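Local atomic coordinates of acetyl-CoA acetyltransferase (Elizabethkingia anophelis NUHP1, PDB entry 6BN2), a protein that probably catalyses the reversible condensation of two acetyl-CoA molecules to acetoacetyl-CoA and free CoA, as a thiolase-family enzyme. Residues M61-V64 / G68-Q71; Y175-E180 / F327-L332. One frame throughout, in Å; residues are numbered along the deposited sequence.

Contact 1 (M61-V64 / G68-Q71); sequences MGNV and GEGQ
Asn63 and Glu69 make the whole of this contact. The two side chains approach from opposite directions, the amide end of Asn63 against the carboxylate end of Glu69. Their backbones stay well apart, with 10.2 Å between Asn63 CA and Glu69 CA. The gap is bridged by reach. Asn63 holds CG anti to its own N (chi1 -171°), and Glu69 stretches straight beyond CG (chi2 -179°). The buried surface is small, 84 Å² for both sides together.

The interaction is polar. The amide and carboxylate planes lie 19° apart, nearly coplanar, so the groups meet almost in one sheet and do not stack. Asn63 CG is 3.5 Å from Glu69 OE2 and 3.7 Å from Glu69 OE1. The amide is probably turned over in the model. The 2.5 Å between Asn63 ND2 and Glu69 OE2 is therefore doubtful, and the pairing of individual atoms should not be read from it.

Other hydrogen bonds, from backbone and side chains, hold the two segments in place. Met61 and Gly62 lie on strand 59-62, a strand of the central sheet, and pair with the neighbouring strands 89-93 and 117-125. The loop 68-71 is bound to the second subunit: Gly68 N and Gly70 N bond to the carboxylate of Asp153 of that subunit, and Gln71 NE2 to its Gly154 O. Gln76 NE2 of the same chain bonds to the carbonyl oxygens of Glu69 and Gln71.

Asn63 is buried, whereas Glu69 is partly exposed. The chemistry thus links the strand region to the dimer-interface loop through a single amide-carboxylate meeting. It is polar in kind, but its atom pairing and any hydrogen bond within it stay undecided.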
loop_
_atom_site.group_PDB
_atom_site.type_symbol
_atom_site.label_atom_id
_atom_site.label_comp_id
_atom_site.label_asym_id
_atom_site.label_seq_id
_atom_site.Cartn_x
_atom_site.Cartn_y
_atom_site.Cartn_z
ATOM N N MET A 61 5.527 2.955 -4.391
ATOM C CA MET A 61 6.671 2.520 -3.591
ATOM C C MET A 61 6.246 1.480 -2.568
ATOM O O MET A 61 5.362 1.742 -1.739
ATOM C CB MET A 61 7.340 3.703 -2.879
ATOM C CG MET A 61 8.024 4.674 -3.845
ATOM S SD MET A 61 9.423 3.944 -4.777
ATOM C CE MET A 61 10.750 4.156 -3.564
ATOM N N GLY A 62 6.911 0.326 -2.598
ATOM C CA GLY A 62 6.739 -0.653 -1.530
ATOM C C GLY A 62 7.323 -0.138 -0.222
ATOM O O GLY A 62 8.345 0.543 -0.201
ATOM N N ASN A 63 6.646 -0.465 0.882
ATOM C CA ASN A 63 7.058 0.037 2.193
ATOM C C ASN A 63 6.277 -0.749 3.241
ATOM O O ASN A 63 5.064 -0.583 3.332
ATOM C CB ASN A 63 6.768 1.539 2.236
ATOM C CG ASN A 63 7.331 2.252 3.459
ATOM O OD1 ASN A 63 8.194 1.758 4.212
ATOM N ND2 ASN A 63 6.849 3.443 3.646
ATOM N N VAL A 64 6.936 -1.649 3.976
ATOM C CA VAL A 64 6.197 -2.583 4.823
ATOM C C VAL A 64 5.888 -1.965 6.180
ATOM O O VAL A 64 4.826 -2.230 6.770
ATOM C CB VAL A 64 6.990 -3.883 4.989
ATOM C CG1 VAL A 64 6.242 -4.838 5.929
ATOM C CG2 VAL A 64 7.192 -4.522 3.616
ATOM N N GLY A 68 5.351 5.980 11.843
ATOM C CA GLY A 68 6.207 7.085 12.200
ATOM C C GLY A 68 6.943 7.722 11.047
ATOM O O GLY A 68 7.719 8.661 11.282
ATOM N N GLU A 69 6.731 7.247 9.813
ATOM C CA GLU A 69 7.346 7.888 8.657
ATOM C C GLU A 69 6.664 9.192 8.288
ATOM O O GLU A 69 7.190 9.939 7.459
ATOM C CB GLU A 69 7.311 6.955 7.450
ATOM C CG GLU A 69 8.090 5.676 7.672
ATOM C CD GLU A 69 8.043 4.795 6.444
ATOM O OE1 GLU A 69 8.934 3.932 6.311
ATOM O OE2 GLU A 69 7.090 4.968 5.623
ATOM N N GLY A 70 5.517 9.490 8.888
ATOM C CA GLY A 70 4.785 10.682 8.528
ATOM C C GLY A 70 3.773 10.420 7.427
ATOM O O GLY A 70 3.702 9.342 6.824
ATOM N N GLN A 71 2.971 11.452 7.166
ATOM C CA GLN A 71 1.876 11.333 6.212
ATOM C C GLN A 71 2.392 11.069 4.798
ATOM O O GLN A 71 3.359 11.685 4.354
ATOM C CB GLN A 71 1.056 12.623 6.231
ATOM C CG GLN A 71 -0.287 12.474 5.530
ATOM C CD GLN A 71 -1.015 13.799 5.408
ATOM O OE1 GLN A 71 -0.541 14.725 4.772
ATOM N NE2 GLN A 71 -2.198 13.881 6.017
#

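Contact 2 (Y175-E180 / F327-L332); sequences YNITRE and FSVVGL
Ile177 packs its branched side chain against Val329 and Leu332, two residues one turn apart on helix 328-338. This is the tight part. Ile177 CG2 touches Leu332 CD1 at 3.6 Å, and Ile177 CD1 meets Val329 CG2 at 3.8 Å. Ile177 CB is also 4.0 Å from Val329 CG2, so that methyl sits alongside the base of the isoleucine. Ile177 CG2 lies anti to the backbone N while CG1 turns beside it (chi1 -59°). The closest contact of CD1 is thus with Val329 and that of CG2 with Leu332, though CG2 also lies near the Val329 methyl. All three side chains are apolar, and 157 Å² is buried in total.

The solvent side is looser. Asn176, just before Ile177, and Glu180, in the first turn of helix 179-198, are exposed and do not touch segment 327-332. Thr178 points away from it and caps helix 179-198. Thr178 N in return bonds to Glu181 OE1, which completes a capping box. Behind the contact, Val329 also packs on Cys171 and Ala172 of helix 169-174, and Leu332 on Phe185 of helix 179-198.

Ile177 packs the linker between helices 169-174 and 179-198 on the first turns of helix 328-338. Farther along, Tyr175 O bonds to Lys336 NZ of the same helix. Phe327, at its N-cap, ends the Asn-Glu-Ala-Phe sequence known as the NEAF motif of thiolases. The side chain of Val329 is about 9 Å from that of Cys386, a predicted catalytic residue. The arrangement is a hydrophobic contact of the thiolase fold, joining its N-terminal and C-terminal family regions not far from the predicted active site.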
loop_
_atom_site.group_PDB
_atom_site.type_symbol
_atom_site.label_atom_id
_atom_site.label_comp_id
_atom_site.label_asym_id
_atom_site.label_seq_id
_atom_site.Cartn_x
_atom_site.Cartn_y
_atom_site.Cartn_z
ATOM N N TYR A 175 11.759 -30.298 3.907
ATOM C CA TYR A 175 12.499 -30.480 2.665
ATOM C C TYR A 175 13.894 -31.063 2.878
ATOM O O TYR A 175 14.684 -31.123 1.928
ATOM C CB TYR A 175 12.547 -29.153 1.898
ATOM C CG TYR A 175 11.222 -28.911 1.222
ATOM C CD1 TYR A 175 10.922 -29.526 0.012
ATOM C CD2 TYR A 175 10.245 -28.122 1.814
ATOM C CE1 TYR A 175 9.687 -29.347 -0.600
ATOM C CE2 TYR A 175 9.007 -27.935 1.202
ATOM C CZ TYR A 175 8.743 -28.545 -0.005
ATOM O OH TYR A 175 7.523 -28.375 -0.623
ATOM N N ASN A 176 14.193 -31.525 4.095
ATOM C CA ASN A 176 15.456 -32.197 4.420
ATOM C C ASN A 176 16.655 -31.348 4.003
ATOM O O ASN A 176 17.563 -31.794 3.290
ATOM C CB ASN A 176 15.523 -33.591 3.791
ATOM C CG ASN A 176 16.653 -34.436 4.367
ATOM O OD1 ASN A 176 17.080 -34.235 5.505
ATOM N ND2 ASN A 176 17.144 -35.386 3.577
ATOM N N ILE A 177 16.660 -30.106 4.474
ATOM C CA ILE A 177 17.747 -29.169 4.223
ATOM C C ILE A 177 18.495 -28.985 5.534
ATOM O O ILE A 177 17.932 -28.481 6.508
ATOM C CB ILE A 177 17.223 -27.835 3.684
ATOM C CG1 ILE A 177 16.463 -28.104 2.374
ATOM C CG2 ILE A 177 18.388 -26.866 3.493
ATOM C CD1 ILE A 177 15.589 -26.955 1.909
ATOM N N THR A 178 19.752 -29.401 5.564
ATOM C CA THR A 178 20.482 -29.506 6.817
ATOM C C THR A 178 21.164 -28.192 7.190
ATOM O O THR A 178 21.314 -27.278 6.379
ATOM C CB THR A 178 21.534 -30.612 6.728
ATOM O OG1 THR A 178 22.548 -30.237 5.785
ATOM C CG2 THR A 178 20.903 -31.928 6.282
ATOM N N ARG A 179 21.609 -28.130 8.450
ATOM C CA ARG A 179 22.432 -27.016 8.917
ATOM C C ARG A 179 23.656 -26.821 8.027
ATOM O O ARG A 179 23.984 -25.693 7.633
ATOM C CB ARG A 179 22.845 -27.275 10.371
ATOM C CG ARG A 179 24.060 -26.485 10.871
ATOM C CD ARG A 179 23.710 -25.017 10.992
ATOM N NE ARG A 179 24.818 -24.201 11.503
ATOM C CZ ARG A 179 25.041 -23.964 12.792
ATOM N NH1 ARG A 179 24.259 -24.508 13.720
ATOM N NH2 ARG A 179 26.048 -23.184 13.157
ATOM N N GLU A 180 24.345 -27.917 7.698
ATOM C CA GLU A 180 25.553 -27.808 6.884
ATOM C C GLU A 180 25.241 -27.264 5.496
ATOM O O GLU A 180 26.004 -26.455 4.954
ATOM C CB GLU A 180 26.243 -29.169 6.781
ATOM C CG GLU A 180 26.869 -29.662 8.086
ATOM C CD GLU A 180 25.864 -30.201 9.110
ATOM O OE1 GLU A 180 24.665 -30.394 8.779
ATOM O OE2 GLU A 180 26.291 -30.437 10.263
ATOM N N PHE A 327 16.058 -16.488 3.941
ATOM C CA PHE A 327 16.864 -17.427 4.707
ATOM C C PHE A 327 17.594 -18.306 3.701
ATOM O O PHE A 327 17.097 -18.526 2.589
ATOM C CB PHE A 327 16.003 -18.329 5.620
ATOM C CG PHE A 327 15.173 -17.572 6.621
ATOM C CD1 PHE A 327 15.659 -17.338 7.897
ATOM C CD2 PHE A 327 13.912 -17.098 6.281
ATOM C CE1 PHE A 327 14.908 -16.644 8.826
ATOM C CE2 PHE A 327 13.150 -16.390 7.205
ATOM C CZ PHE A 327 13.652 -16.158 8.475
ATOM N N SER A 328 18.764 -18.815 4.091
ATOM C CA SER A 328 19.446 -19.768 3.218
ATOM C C SER A 328 18.537 -20.951 2.904
ATOM O O SER A 328 18.540 -21.474 1.778
ATOM C CB SER A 328 20.744 -20.257 3.858
ATOM O OG SER A 328 21.708 -19.209 3.949
ATOM N N VAL A 329 17.738 -21.382 3.884
ATOM C CA VAL A 329 16.878 -22.537 3.630
ATOM C C VAL A 329 15.832 -22.221 2.573
ATOM O O VAL A 329 15.450 -23.103 1.795
ATOM C CB VAL A 329 16.230 -23.038 4.936
ATOM C CG1 VAL A 329 15.293 -21.976 5.541
ATOM C CG2 VAL A 329 15.493 -24.375 4.689
ATOM N N VAL A 330 15.363 -20.976 2.506
ATOM C CA VAL A 330 14.403 -20.597 1.471
ATOM C C VAL A 330 15.053 -20.671 0.096
ATOM O O VAL A 330 14.476 -21.212 -0.857
ATOM C CB VAL A 330 13.827 -19.201 1.764
ATOM C CG1 VAL A 330 13.030 -18.664 0.564
ATOM C CG2 VAL A 330 12.958 -19.272 3.016
ATOM N N GLY A 331 16.277 -20.154 -0.026
ATOM C CA GLY A 331 16.970 -20.250 -1.301
ATOM C C GLY A 331 17.151 -21.692 -1.724
ATOM O O GLY A 331 16.855 -22.068 -2.864
ATOM N N LEU A 332 17.609 -22.529 -0.791
ATOM C CA LEU A 332 17.841 -23.934 -1.103
ATOM C C LEU A 332 16.541 -24.653 -1.438
ATOM O O LEU A 332 16.502 -25.478 -2.357
ATOM C CB LEU A 332 18.532 -24.622 0.072
ATOM C CG LEU A 332 19.984 -24.183 0.275
ATOM C CD1 LEU A 332 20.508 -24.608 1.634
ATOM C CD2 LEU A 332 20.860 -24.763 -0.840
#

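How the contacts relate
Contacts 1 and 2 lie on opposite sides of the chain's centre, with their own centres 32 Å apart and nearest atoms about 14 Å apart. They share no helix or strand. Contact 1 is local in sequence and partly buried, joining an inner strand of the sheet to a loop held by the second subunit. Contact 2 spans 146 residues, is buried, and involves no other chain of the assembly. The chemistry differs accordingly. Contact 1 is one polar meeting near the subunit interface, with its atomic pairing uncertain. Contact 2 is purely apolar and ties an interhelical loop of the N-terminal region to a helix of the C-terminal region within one subunit.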